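Scaffolding protein (Clostridium cellulolyticum, PDB 1G43) probably binds crystalline cellulose through its family IIIa cellulose-binding domain and so helps anchor the cellulosome to its substrate. Local coordinates at residues F10-S15 with T135-Y140; Y23-V28 with E113-F118; K42-Y47 with K145-V150; G79-V84 with H93-A98. All blocks are in the same frame, centred on the assembly; numbering follows the deposited sequence.

Interaction 1 (F10-S15 with T135-Y140); sequences FNNGSS and TAAGSY
An Asx turn at the end of strand 6-11 docks against loop 135-140, with Asn-11 to Ser-14 meeting Thr-135 to Tyr-140. In the turn, Asn-11 OD1 accepts Gly-13 N at 2.8 Å, and the chain bends through Gly-13 and Ser-14 around the carbonyl of Ala-137. That oxygen is gripped by two backbone donors: Asn-12 N at 2.9 Å, in the carbonyl plane, and Ser-14 N at 3.0 Å, well above it at 62° out. The Asn-12 amide bonds at both ends. With CG held between the backbone N and the carbonyl carbon (chi1 51°), its OD1 takes the N-H of Ala-137 at 3.0 Å while its ND2 gives to Thr-135 O at 2.8 Å. The buried amide is thus satisfied at both ends, which should hold its rotation. The connection pinned in this way runs between strands 126-127 and 147-150 of the beta-sandwich, and carries the chain across the end of strand 6-11. Further along, the Asn-11 amide stands steeply over Tyr-140, the two planes 71° apart, with ND2 3.3 Å above the centre of the ring face. The tyrosine hydroxyl bonds to Glu-113. At the backbone, Tyr-140 CA makes a CA-H...O contact with Phe-10 O at 3.2 Å. The Phe-10 ring turns its edge to Thr-135 O and also meets Trp-143.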
loop_
_atom_site.group_PDB
_atom_site.type_symbol
_atom_site.label_atom_id
_atom_site.label_comp_id
_atom_site.label_asym_id
_atom_site.label_seq_id
_atom_site.Cartn_x
_atom_site.Cartn_y
_atom_site.Cartn_z
ATOM N N PHE A 10 1.596 -3.060 8.337
ATOM C CA PHE A 10 1.360 -1.681 7.973
ATOM C C PHE A 10 1.708 -0.692 9.086
ATOM O O PHE A 10 1.777 -1.069 10.243
ATOM C CB PHE A 10 -0.121 -1.581 7.596
ATOM C CG PHE A 10 -0.626 -0.184 7.408
ATOM C CD1 PHE A 10 -0.632 0.400 6.161
ATOM C CD2 PHE A 10 -1.128 0.528 8.477
ATOM C CE1 PHE A 10 -1.145 1.699 5.967
ATOM C CE2 PHE A 10 -1.632 1.805 8.306
ATOM C CZ PHE A 10 -1.643 2.396 7.049
ATOM N N ASN A 11 1.947 0.568 8.714
ATOM C CA ASN A 11 2.235 1.656 9.660
ATOM C C ASN A 11 2.162 2.964 8.878
ATOM O O ASN A 11 2.338 2.961 7.660
ATOM C CB ASN A 11 3.620 1.468 10.356
ATOM C CG ASN A 11 4.754 2.362 9.784
ATOM O OD1 ASN A 11 4.678 3.598 9.783
ATOM N ND2 ASN A 11 5.834 1.720 9.328
ATOM N N ASN A 12 1.829 4.058 9.551
ATOM C CA ASN A 12 1.787 5.368 8.909
ATOM C C ASN A 12 2.468 6.392 9.828
ATOM O O ASN A 12 2.116 7.569 9.845
ATOM C CB ASN A 12 0.343 5.802 8.609
ATOM C CG ASN A 12 -0.558 5.685 9.812
ATOM O OD1 ASN A 12 -0.089 5.644 10.957
ATOM N ND2 ASN A 12 -1.862 5.640 9.568
ATOM N N GLY A 13 3.455 5.940 10.591
ATOM C CA GLY A 13 4.156 6.841 11.494
ATOM C C GLY A 13 3.183 7.633 12.346
ATOM O O GLY A 13 3.403 8.816 12.636
ATOM N N SER A 14 2.094 6.970 12.721
ATOM C CA SER A 14 1.058 7.562 13.538
ATOM C C SER A 14 0.722 9.010 13.116
ATOM O O SER A 14 0.912 9.942 13.887
ATOM C CB SER A 14 1.478 7.522 15.018
ATOM O OG SER A 14 0.360 7.783 15.859
ATOM N N SER A 15 0.227 9.175 11.885
ATOM C CA SER A 15 -0.143 10.490 11.356
ATOM C C SER A 15 -1.414 10.998 12.037
ATOM O O SER A 15 -2.278 10.205 12.430
ATOM C CB SER A 15 -0.368 10.421 9.833
ATOM O OG SER A 15 -1.334 9.418 9.504
ATOM N N THR A 135 -5.857 4.113 10.437
ATOM C CA THR A 135 -5.645 3.845 11.838
ATOM C C THR A 135 -4.267 4.384 12.169
ATOM O O THR A 135 -3.313 4.200 11.422
ATOM C CB THR A 135 -5.728 2.355 12.200
ATOM O OG1 THR A 135 -5.697 2.248 13.624
ATOM C CG2 THR A 135 -4.568 1.574 11.626
ATOM N N ALA A 136 -4.170 5.082 13.290
ATOM C CA ALA A 136 -2.885 5.638 13.699
ATOM C C ALA A 136 -2.030 4.472 14.155
ATOM O O ALA A 136 -2.302 3.870 15.177
ATOM C CB ALA A 136 -3.080 6.633 14.818
ATOM N N ALA A 137 -1.022 4.139 13.357
ATOM C CA ALA A 137 -0.113 3.043 13.638
ATOM C C ALA A 137 1.288 3.613 13.531
ATOM O O ALA A 137 1.742 4.006 12.445
ATOM C CB ALA A 137 -0.308 1.955 12.633
ATOM N N GLY A 138 1.974 3.656 14.669
ATOM C CA GLY A 138 3.304 4.212 14.709
ATOM C C GLY A 138 4.374 3.210 14.406
ATOM O O GLY A 138 5.495 3.591 14.065
ATOM N N SER A 139 4.043 1.932 14.529
ATOM C CA SER A 139 5.009 0.873 14.237
ATOM C C SER A 139 4.304 -0.158 13.363
ATOM O O SER A 139 3.087 -0.193 13.322
ATOM C CB SER A 139 5.477 0.243 15.537
ATOM O OG SER A 139 4.353 -0.211 16.292
ATOM N N TYR A 140 5.046 -0.987 12.643
ATOM C CA TYR A 140 4.391 -1.975 11.786
ATOM C C TYR A 140 3.456 -2.840 12.633
ATOM O O TYR A 140 3.775 -3.194 13.762
ATOM C CB TYR A 140 5.430 -2.861 11.050
ATOM C CG TYR A 140 6.042 -2.221 9.797
ATOM C CD1 TYR A 140 5.246 -1.890 8.691
ATOM C CD2 TYR A 140 7.399 -1.868 9.747
ATOM C CE1 TYR A 140 5.779 -1.216 7.574
ATOM C CE2 TYR A 140 7.948 -1.185 8.628
ATOM C CZ TYR A 140 7.126 -0.865 7.554
ATOM O OH TYR A 140 7.636 -0.168 6.467
#

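Interaction 2 (Y23-V28 with E113-F118); sequences YARFKV and EIQTRF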
loop_
_atom_site.group_PDB
_atom_site.type_symbol
_atom_site.label_atom_id
_atom_site.label_comp_id
_atom_site.label_asym_id
_atom_site.label_seq_id
_atom_site.Cartn_x
_atom_site.Cartn_y
_atom_site.Cartn_z
ATOM N N TYR A 23 0.197 8.814 4.762
ATOM C CA TYR A 23 1.329 7.911 4.651
ATOM C C TYR A 23 0.769 6.517 4.597
ATOM O O TYR A 23 -0.267 6.280 5.185
ATOM C CB TYR A 23 2.264 8.025 5.857
ATOM C CG TYR A 23 2.905 9.389 6.005
ATOM C CD1 TYR A 23 2.173 10.475 6.486
ATOM C CD2 TYR A 23 4.211 9.608 5.595
ATOM C CE1 TYR A 23 2.724 11.726 6.542
ATOM C CE2 TYR A 23 4.765 10.854 5.648
ATOM C CZ TYR A 23 4.019 11.907 6.119
ATOM O OH TYR A 23 4.572 13.166 6.158
ATOM N N ALA A 24 1.453 5.614 3.887
ATOM C CA ALA A 24 1.056 4.222 3.760
ATOM C C ALA A 24 2.340 3.412 3.574
ATOM O O ALA A 24 2.978 3.479 2.520
ATOM C CB ALA A 24 0.156 4.043 2.579
ATOM N N ARG A 25 2.734 2.658 4.595
ATOM C CA ARG A 25 3.956 1.866 4.503
ATOM C C ARG A 25 3.650 0.410 4.715
ATOM O O ARG A 25 2.949 0.050 5.644
ATOM C CB ARG A 25 4.962 2.363 5.528
ATOM C CG ARG A 25 5.270 3.847 5.311
ATOM C CD ARG A 25 5.819 4.456 6.557
ATOM N NE ARG A 25 6.208 5.842 6.358
ATOM C CZ ARG A 25 6.649 6.624 7.336
ATOM N NH1 ARG A 25 6.751 6.150 8.567
ATOM N NH2 ARG A 25 6.982 7.875 7.081
ATOM N N PHE A 26 4.187 -0.436 3.852
ATOM C CA PHE A 26 3.923 -1.861 3.944
ATOM C C PHE A 26 5.165 -2.717 4.014
ATOM O O PHE A 26 6.169 -2.426 3.371
ATOM C CB PHE A 26 3.136 -2.347 2.725
ATOM C CG PHE A 26 2.007 -1.466 2.322
ATOM C CD1 PHE A 26 2.228 -0.344 1.531
ATOM C CD2 PHE A 26 0.708 -1.766 2.709
ATOM C CE1 PHE A 26 1.160 0.474 1.126
ATOM C CE2 PHE A 26 -0.362 -0.960 2.313
ATOM C CZ PHE A 26 -0.140 0.161 1.522
ATOM N N LYS A 27 5.091 -3.781 4.804
ATOM C CA LYS A 27 6.187 -4.743 4.860
ATOM C C LYS A 27 5.477 -6.010 4.393
ATOM O O LYS A 27 4.658 -6.569 5.103
ATOM C CB LYS A 27 6.747 -4.900 6.274
ATOM C CG LYS A 27 8.221 -5.332 6.240
ATOM C CD LYS A 27 8.757 -5.766 7.604
ATOM C CE LYS A 27 9.315 -4.563 8.379
ATOM N NZ LYS A 27 10.386 -3.814 7.591
ATOM N N VAL A 28 5.747 -6.409 3.155
ATOM C CA VAL A 28 5.116 -7.566 2.543
ATOM C C VAL A 28 6.039 -8.782 2.601
ATOM O O VAL A 28 7.208 -8.718 2.194
ATOM C CB VAL A 28 4.743 -7.264 1.060
ATOM C CG1 VAL A 28 4.214 -8.513 0.387
ATOM C CG2 VAL A 28 3.687 -6.155 0.987
ATOM N N GLU A 113 9.894 -3.924 1.733
ATOM C CA GLU A 113 9.367 -2.788 2.470
ATOM C C GLU A 113 9.072 -1.690 1.459
ATOM O O GLU A 113 9.900 -1.371 0.622
ATOM C CB GLU A 113 10.362 -2.300 3.511
ATOM C CG GLU A 113 9.816 -1.121 4.308
ATOM C CD GLU A 113 10.740 -0.664 5.428
ATOM O OE1 GLU A 113 11.884 -1.178 5.523
ATOM O OE2 GLU A 113 10.321 0.209 6.215
ATOM N N ILE A 114 7.874 -1.127 1.538
ATOM C CA ILE A 114 7.428 -0.112 0.602
ATOM C C ILE A 114 6.837 1.085 1.339
ATOM O O ILE A 114 5.744 0.988 1.890
ATOM C CB ILE A 114 6.365 -0.715 -0.320
ATOM C CG1 ILE A 114 6.905 -1.998 -0.945
ATOM C CG2 ILE A 114 5.980 0.273 -1.394
ATOM C CD1 ILE A 114 5.969 -2.633 -1.925
ATOM N N GLN A 115 7.546 2.212 1.337
ATOM C CA GLN A 115 7.083 3.402 2.045
ATOM C C GLN A 115 6.617 4.430 1.073
ATOM O O GLN A 115 7.370 4.884 0.226
ATOM C CB GLN A 115 8.167 3.959 2.964
ATOM C CG GLN A 115 8.607 2.919 4.001
ATOM C CD GLN A 115 9.524 3.489 5.079
ATOM O OE1 GLN A 115 10.644 3.909 4.809
ATOM N NE2 GLN A 115 9.043 3.498 6.312
ATOM N N THR A 116 5.346 4.783 1.216
ATOM C CA THR A 116 4.698 5.708 0.314
ATOM C C THR A 116 3.901 6.788 1.026
ATOM O O THR A 116 3.542 6.676 2.212
ATOM C CB THR A 116 3.693 4.970 -0.605
ATOM O OG1 THR A 116 2.487 4.725 0.135
ATOM C CG2 THR A 116 4.250 3.615 -1.073
ATOM N N ARG A 117 3.614 7.838 0.264
ATOM C CA ARG A 117 2.809 8.922 0.766
ATOM C C ARG A 117 2.193 9.655 -0.411
ATOM O O ARG A 117 2.653 9.527 -1.546
ATOM C CB ARG A 117 3.650 9.877 1.642
ATOM C CG ARG A 117 4.466 10.953 0.894
ATOM C CD ARG A 117 5.475 11.641 1.824
ATOM N NE ARG A 117 6.730 11.834 1.121
ATOM C CZ ARG A 117 7.142 12.987 0.631
ATOM N NH1 ARG A 117 6.406 14.082 0.778
ATOM N NH2 ARG A 117 8.269 13.037 -0.048
ATOM N N PHE A 118 1.124 10.378 -0.141
ATOM C CA PHE A 118 0.510 11.178 -1.166
ATOM C C PHE A 118 -0.172 12.399 -0.539
ATOM O O PHE A 118 -0.529 12.396 0.633
ATOM C CB PHE A 118 -0.453 10.364 -2.047
ATOM C CG PHE A 118 -1.650 9.830 -1.343
ATOM C CD1 PHE A 118 -1.600 8.608 -0.685
ATOM C CD2 PHE A 118 -2.856 10.505 -1.399
ATOM C CE1 PHE A 118 -2.742 8.057 -0.101
ATOM C CE2 PHE A 118 -4.006 9.971 -0.820
ATOM C CZ PHE A 118 -3.948 8.737 -0.169
HETATM O O HOH W 1 6.440 6.903 3.616
#
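Ala-24 O is held by two donors of one residue, Thr-116: the hydroxyl OG1 at 2.7 Å and the backbone N at 3.0 Å. The hydroxyl lies in the carbonyl plane on a lone pair, whereas the N-H comes from above that plane. The hydroxyl's share of this grip follows from the torsion that sets OG1 between its own backbone N and carbonyl carbon (chi1 79°). Strands 18-30 and 111-120 are antiparallel neighbours in one sheet of the beta-sandwich, and Phe-26 and Ile-114, which exchange two backbone bonds, face Leu-43 of the other sheet.

On the face bearing Tyr-23, Arg-25 and Lys-27, long side chains meet. Arg-25 lies across Gln-115, Arg-25 CD being 3.4 Å from Gln-115 NE2, with guanidinium and amide planes 54° apart. Water 1 accepts from Arg-25 NE at 2.9 Å and donates weakly to Thr-116 O. Tyr-23 and Arg-117 run side by side, CE2 to CD 4.0 Å, the arginine being paired with Asp-60. Lys-27 NZ reaches Glu-113 OE1 in a long salt bridge of 3.7 Å, while OE2 bonds to Tyr-140. The faces thus differ in chemistry: charged, amide and tyrosine side chains on one, and on the other Phe-26, Ile-114 and a buried threonine hydroxyl whose proton goes to Ala-24 O.

Interaction 3 (K42-Y47 with K145-V150); sequences KLRYYY and KISAFV
Lys-42 and Phe-149, and Arg-44 and Ser-147, form the two hydrogen-bonded pairs that join strands 41-47 and 147-150 antiparallel in the five-stranded sheet of the beta-sandwich. Their backbones exchange four bonds; the shortest is Arg-44 N to Ser-147 O at 2.8 Å and the longest Ser-147 N to Arg-44 O at 3.2 Å.

Apolar contacts lie on the face of Leu-43 and Tyr-45, turned to the opposing sheet. Leu-43 CD2 meets Ala-148 CB at 3.7 Å, and Leu-43 packs on Phe-26 and Val-28. Just before the regular pairing, Ile-146 CG2 touches Tyr-45 CD1, also at 3.7 Å.

Contacts of the Arg-44 side chain occupy the other face. Arg-44, extended from CG to NE, passes the Phe-149 ring, CD 3.5 Å from CE1, and brings one guanidinium face to that ring; NH1 comes within 3.4 Å of CZ. The planes are 50° apart, an inclined approach. Tyr-94 flanks the arginine as well, and Glu-96 forms a long, weak ion pair with it. This mix of tyrosines and charges is consistent with the shallow groove of family 3 cellulose-binding domains.

Near its root, the same side chain is tightly packed: Ser-147 OG sits 3.1 Å from Arg-44 CB and at the edge of the Tyr-46 ring. At its tip, Arg-44 NH1 donates to Tyr-46 OH at 3.0 Å, 29° out of the guanidinium plane.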
loop_
_atom_site.group_PDB
_atom_site.type_symbol
_atom_site.label_atom_id
_atom_site.label_comp_id
_atom_site.label_asym_id
_atom_site.label_seq_id
_atom_site.Cartn_x
_atom_site.Cartn_y
_atom_site.Cartn_z
ATOM N N LYS A 42 -0.024 -6.132 -6.098
ATOM C CA LYS A 42 -0.715 -4.844 -5.970
ATOM C C LYS A 42 -1.096 -4.643 -4.496
ATOM O O LYS A 42 -1.337 -5.600 -3.755
ATOM C CB LYS A 42 -1.985 -4.769 -6.812
ATOM C CG LYS A 42 -1.757 -4.787 -8.313
ATOM C CD LYS A 42 -0.817 -3.697 -8.727
ATOM C CE LYS A 42 -0.630 -3.721 -10.227
ATOM N NZ LYS A 42 0.022 -4.965 -10.701
ATOM N N LEU A 43 -1.126 -3.391 -4.071
ATOM C CA LEU A 43 -1.487 -3.057 -2.710
ATOM C C LEU A 43 -2.539 -1.949 -2.812
ATOM O O LEU A 43 -2.448 -1.079 -3.688
ATOM C CB LEU A 43 -0.237 -2.591 -1.946
ATOM C CG LEU A 43 0.746 -3.705 -1.572
ATOM C CD1 LEU A 43 2.130 -3.160 -1.319
ATOM C CD2 LEU A 43 0.230 -4.436 -0.341
ATOM N N ARG A 44 -3.538 -1.991 -1.938
ATOM C CA ARG A 44 -4.593 -0.991 -1.942
ATOM C C ARG A 44 -4.853 -0.334 -0.585
ATOM O O ARG A 44 -4.809 -0.990 0.461
ATOM C CB ARG A 44 -5.891 -1.607 -2.422
ATOM C CG ARG A 44 -5.871 -2.100 -3.835
ATOM C CD ARG A 44 -7.260 -2.528 -4.189
ATOM N NE ARG A 44 -7.406 -2.808 -5.596
ATOM C CZ ARG A 44 -8.444 -3.470 -6.098
ATOM N NH1 ARG A 44 -9.402 -3.892 -5.286
ATOM N NH2 ARG A 44 -8.517 -3.728 -7.398
ATOM N N TYR A 45 -5.156 0.961 -0.614
ATOM C CA TYR A 45 -5.425 1.744 0.603
ATOM C C TYR A 45 -6.695 2.550 0.362
ATOM O O TYR A 45 -6.687 3.483 -0.425
ATOM C CB TYR A 45 -4.261 2.700 0.891
ATOM C CG TYR A 45 -4.415 3.503 2.174
ATOM C CD1 TYR A 45 -3.956 3.007 3.379
ATOM C CD2 TYR A 45 -5.070 4.729 2.179
ATOM C CE1 TYR A 45 -4.153 3.705 4.573
ATOM C CE2 TYR A 45 -5.271 5.444 3.370
ATOM C CZ TYR A 45 -4.812 4.914 4.565
ATOM O OH TYR A 45 -5.049 5.559 5.754
ATOM N N TYR A 46 -7.761 2.213 1.069
ATOM C CA TYR A 46 -9.048 2.872 0.876
ATOM C C TYR A 46 -9.317 4.132 1.713
ATOM O O TYR A 46 -9.068 4.150 2.900
ATOM C CB TYR A 46 -10.148 1.838 1.078
ATOM C CG TYR A 46 -10.147 0.736 0.025
ATOM C CD1 TYR A 46 -9.254 -0.338 0.093
ATOM C CD2 TYR A 46 -11.043 0.776 -1.033
ATOM C CE1 TYR A 46 -9.263 -1.354 -0.869
ATOM C CE2 TYR A 46 -11.063 -0.219 -2.002
ATOM C CZ TYR A 46 -10.175 -1.287 -1.917
ATOM O OH TYR A 46 -10.238 -2.276 -2.877
ATOM N N TYR A 47 -9.847 5.180 1.094
ATOM C CA TYR A 47 -10.097 6.433 1.808
ATOM C C TYR A 47 -11.235 7.256 1.243
ATOM O O TYR A 47 -11.795 6.924 0.189
ATOM C CB TYR A 47 -8.846 7.311 1.766
ATOM C CG TYR A 47 -8.446 7.720 0.357
ATOM C CD1 TYR A 47 -7.889 6.794 -0.517
ATOM C CD2 TYR A 47 -8.635 9.022 -0.107
ATOM C CE1 TYR A 47 -7.522 7.133 -1.805
ATOM C CE2 TYR A 47 -8.269 9.387 -1.415
ATOM C CZ TYR A 47 -7.705 8.421 -2.254
ATOM O OH TYR A 47 -7.274 8.721 -3.512
ATOM N N LYS A 145 -7.234 -3.860 7.292
ATOM C CA LYS A 145 -8.017 -2.932 6.481
ATOM C C LYS A 145 -7.307 -2.438 5.202
ATOM O O LYS A 145 -7.743 -1.482 4.543
ATOM C CB LYS A 145 -8.491 -1.736 7.314
ATOM C CG LYS A 145 -9.580 -2.034 8.339
ATOM C CD LYS A 145 -10.769 -2.687 7.696
ATOM C CE LYS A 145 -12.049 -2.468 8.502
ATOM N NZ LYS A 145 -12.504 -1.048 8.370
ATOM N N ILE A 146 -6.203 -3.082 4.853
ATOM C CA ILE A 146 -5.530 -2.737 3.614
ATOM C C ILE A 146 -5.481 -4.047 2.851
ATOM O O ILE A 146 -5.602 -5.123 3.448
ATOM C CB ILE A 146 -4.130 -2.141 3.849
ATOM C CG1 ILE A 146 -3.403 -2.863 4.975
ATOM C CG2 ILE A 146 -4.256 -0.644 4.127
ATOM C CD1 ILE A 146 -2.455 -3.931 4.486
ATOM N N SER A 147 -5.334 -3.987 1.540
ATOM C CA SER A 147 -5.334 -5.227 0.787
ATOM C C SER A 147 -4.142 -5.405 -0.103
ATOM O O SER A 147 -3.522 -4.439 -0.567
ATOM C CB SER A 147 -6.578 -5.303 -0.053
ATOM O OG SER A 147 -6.772 -4.049 -0.658
ATOM N N ALA A 148 -3.835 -6.670 -0.335
ATOM C CA ALA A 148 -2.734 -7.070 -1.174
ATOM C C ALA A 148 -3.284 -8.115 -2.117
ATOM O O ALA A 148 -3.948 -9.070 -1.677
ATOM C CB ALA A 148 -1.624 -7.652 -0.342
ATOM N N PHE A 149 -3.023 -7.907 -3.410
ATOM C CA PHE A 149 -3.453 -8.800 -4.480
ATOM C C PHE A 149 -2.246 -9.358 -5.186
ATOM O O PHE A 149 -1.286 -8.643 -5.466
ATOM C CB PHE A 149 -4.276 -8.063 -5.532
ATOM C CG PHE A 149 -5.604 -7.594 -5.043
ATOM C CD1 PHE A 149 -5.708 -6.447 -4.275
ATOM C CD2 PHE A 149 -6.748 -8.313 -5.335
ATOM C CE1 PHE A 149 -6.940 -6.019 -3.801
ATOM C CE2 PHE A 149 -7.985 -7.894 -4.866
ATOM C CZ PHE A 149 -8.072 -6.733 -4.089
ATOM N N VAL A 150 -2.297 -10.651 -5.472
ATOM C CA VAL A 150 -1.211 -11.287 -6.184
ATOM C C VAL A 150 -1.810 -11.854 -7.439
ATOM O O VAL A 150 -2.751 -12.675 -7.380
ATOM C CB VAL A 150 -0.607 -12.390 -5.359
ATOM C CG1 VAL A 150 0.314 -13.225 -6.219
ATOM C CG2 VAL A 150 0.166 -11.772 -4.197
#

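Interaction 4 (G79-V84 with H93-A98); sequences GSFKAV and HYLEVA. With ZN (zinc ion), chain C.
Tyr-94 lays one face of its ring against Lys-82 CB, 4.0 Å from CE2, in the beta hairpin of strands 77-88 and 91-99 at the border of the five-stranded sheet. The ring reaches there because its CG sits between the backbone N and the carbonyl carbon (chi1 71°). From CB the extended lysine chain crosses toward the hydroxyl, CD passing the tyrosine OH at 3.8 Å, and its NZ forms a salt bridge to Glu-96 OE1 at 3.3 Å, weak as a hydrogen bond. The other carboxylate oxygen, OE2, forms a long, weak ion pair with Arg-44. Val-84 CG2 meets the edge of the same tyrosine ring in plane, 3.8 Å from CD2, while Tyr-46 adds a second ring contact.

Beneath these groups the backbones pair regularly, Ser-80 with Glu-96 and Lys-82 with Tyr-94, two bonds each. Water 2 supplements the first pair: it donates to Glu-96 O at 2.8 Å and is hydrogen-bonded to Ser-80 OG.

The other face carries Phe-81, Leu-95 and His-93. Phe-81 CE1 touches Leu-95 CD1 at 3.8 Å, and both residues pack onto Phe-57 of the opposing sheet. Toward the hairpin turn, the imidazole of His-93 swings beside Ala-83, whose CA lies 3.5 Å from CD2. His-93 NE2 binds a zinc ion at 2.0 Å.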
loop_
_atom_site.group_PDB
_atom_site.type_symbol
_atom_site.label_atom_id
_atom_site.label_comp_id
_atom_site.label_asym_id
_atom_site.label_seq_id
_atom_site.Cartn_x
_atom_site.Cartn_y
_atom_site.Cartn_z
ATOM N N GLY A 79 2.043 4.655 -8.075
ATOM C CA GLY A 79 0.810 4.789 -7.332
ATOM C C GLY A 79 -0.295 5.262 -8.245
ATOM O O GLY A 79 -0.041 6.037 -9.157
ATOM N N SER A 80 -1.511 4.792 -8.020
ATOM C CA SER A 80 -2.667 5.182 -8.823
ATOM C C SER A 80 -3.855 5.442 -7.930
ATOM O O SER A 80 -4.008 4.796 -6.901
ATOM C CB SER A 80 -3.054 4.078 -9.804
ATOM O OG SER A 80 -2.087 4.001 -10.818
ATOM N N PHE A 81 -4.710 6.364 -8.346
ATOM C CA PHE A 81 -5.889 6.696 -7.572
ATOM C C PHE A 81 -7.160 6.433 -8.381
ATOM O O PHE A 81 -7.417 7.068 -9.410
ATOM C CB PHE A 81 -5.776 8.138 -7.125
ATOM C CG PHE A 81 -4.582 8.391 -6.260
ATOM C CD1 PHE A 81 -4.555 7.936 -4.935
ATOM C CD2 PHE A 81 -3.482 9.090 -6.756
ATOM C CE1 PHE A 81 -3.459 8.179 -4.116
ATOM C CE2 PHE A 81 -2.374 9.340 -5.940
ATOM C CZ PHE A 81 -2.367 8.884 -4.615
ATOM N N LYS A 82 -7.965 5.491 -7.909
ATOM C CA LYS A 82 -9.170 5.126 -8.647
ATOM C C LYS A 82 -10.420 5.190 -7.785
ATOM O O LYS A 82 -10.340 5.070 -6.580
ATOM C CB LYS A 82 -8.978 3.723 -9.206
ATOM C CG LYS A 82 -7.585 3.499 -9.781
ATOM C CD LYS A 82 -7.415 2.119 -10.451
ATOM C CE LYS A 82 -5.958 1.963 -10.914
ATOM N NZ LYS A 82 -5.763 0.859 -11.866
ATOM N N ALA A 83 -11.575 5.371 -8.409
ATOM C CA ALA A 83 -12.808 5.445 -7.655
ATOM C C ALA A 83 -13.319 4.075 -7.228
ATOM O O ALA A 83 -12.978 3.041 -7.809
ATOM C CB ALA A 83 -13.865 6.134 -8.464
ATOM N N VAL A 84 -14.129 4.086 -6.176
ATOM C CA VAL A 84 -14.749 2.878 -5.663
ATOM C C VAL A 84 -16.206 3.067 -6.055
ATOM O O VAL A 84 -16.906 3.912 -5.506
ATOM C CB VAL A 84 -14.651 2.768 -4.139
ATOM C CG1 VAL A 84 -15.202 1.423 -3.687
ATOM C CG2 VAL A 84 -13.213 2.935 -3.679
ATOM N N HIS A 93 -12.633 6.194 -2.791
ATOM C CA HIS A 93 -11.488 6.046 -3.693
ATOM C C HIS A 93 -10.442 5.152 -3.048
ATOM O O HIS A 93 -10.532 4.826 -1.866
ATOM C CB HIS A 93 -10.830 7.397 -4.028
ATOM C CG HIS A 93 -11.673 8.283 -4.880
ATOM N ND1 HIS A 93 -12.668 9.086 -4.365
ATOM C CD2 HIS A 93 -11.700 8.460 -6.221
ATOM C CE1 HIS A 93 -13.270 9.719 -5.351
ATOM N NE2 HIS A 93 -12.701 9.358 -6.488
ATOM N N TYR A 94 -9.434 4.763 -3.809
ATOM C CA TYR A 94 -8.414 3.943 -3.226
ATOM C C TYR A 94 -7.084 4.120 -3.907
ATOM O O TYR A 94 -7.013 4.332 -5.107
ATOM C CB TYR A 94 -8.837 2.468 -3.232
ATOM C CG TYR A 94 -8.876 1.755 -4.585
ATOM C CD1 TYR A 94 -7.751 1.080 -5.081
ATOM C CD2 TYR A 94 -10.060 1.686 -5.330
ATOM C CE1 TYR A 94 -7.806 0.348 -6.267
ATOM C CE2 TYR A 94 -10.123 0.956 -6.519
ATOM C CZ TYR A 94 -8.998 0.295 -6.975
ATOM O OH TYR A 94 -9.061 -0.403 -8.145
ATOM N N LEU A 95 -6.023 4.073 -3.121
ATOM C CA LEU A 95 -4.687 4.164 -3.664
ATOM C C LEU A 95 -4.326 2.756 -4.100
ATOM O O LEU A 95 -4.655 1.810 -3.415
ATOM C CB LEU A 95 -3.689 4.612 -2.587
ATOM C CG LEU A 95 -2.204 4.279 -2.812
ATOM C CD1 LEU A 95 -1.669 4.844 -4.132
ATOM C CD2 LEU A 95 -1.424 4.809 -1.634
ATOM N N GLU A 96 -3.687 2.615 -5.249
ATOM C CA GLU A 96 -3.233 1.304 -5.663
ATOM C C GLU A 96 -1.749 1.409 -5.899
ATOM O O GLU A 96 -1.313 2.160 -6.754
ATOM C CB GLU A 96 -3.900 0.810 -6.937
ATOM C CG GLU A 96 -3.415 -0.589 -7.294
ATOM C CD GLU A 96 -4.148 -1.183 -8.473
ATOM O OE1 GLU A 96 -3.934 -0.708 -9.605
ATOM O OE2 GLU A 96 -4.947 -2.112 -8.259
ATOM N N VAL A 97 -0.975 0.672 -5.112
ATOM C CA VAL A 97 0.470 0.674 -5.257
ATOM C C VAL A 97 0.892 -0.514 -6.116
ATOM O O VAL A 97 0.445 -1.644 -5.894
ATOM C CB VAL A 97 1.158 0.607 -3.881
ATOM C CG1 VAL A 97 2.653 0.643 -4.044
ATOM C CG2 VAL A 97 0.728 1.774 -3.029
ATOM N N ALA A 98 1.732 -0.274 -7.109
ATOM C CA ALA A 98 2.185 -1.355 -7.976
ATOM C C ALA A 98 3.663 -1.188 -8.231
ATOM O O ALA A 98 4.231 -0.181 -7.858
ATOM C CB ALA A 98 1.442 -1.321 -9.277
HETATM ZN ZN ZN C . -12.913 10.129 -8.300
HETATM O O HOH W 2 -0.536 2.026 -9.480
HETATM O O HOH W 3 -13.692 11.346 -8.613
#

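Interactions 3 and 4 belong to one sheet, strand 41-47 bonding directly to 91-99 through Leu-43 O and Val-97 N at 2.7 Å. Interaction 2 lies in the opposing sheet and closes the sandwich over them: Ile-114 CD1 meets Leu-43 CD1 at 3.9 Å, and Phe-118 CG comes within 3.5 Å of Phe-81 CZ. Interaction 1 adjoins interaction 2 at the sheet margin, where Tyr-140 OH bonds to Glu-113 OE2 at 2.7 Å; it lies across the chain's centre from interaction 4, nearest atoms about 8 Å apart. The calcium ion lies about 9 Å from the side chains of both Tyr-45 and His-93.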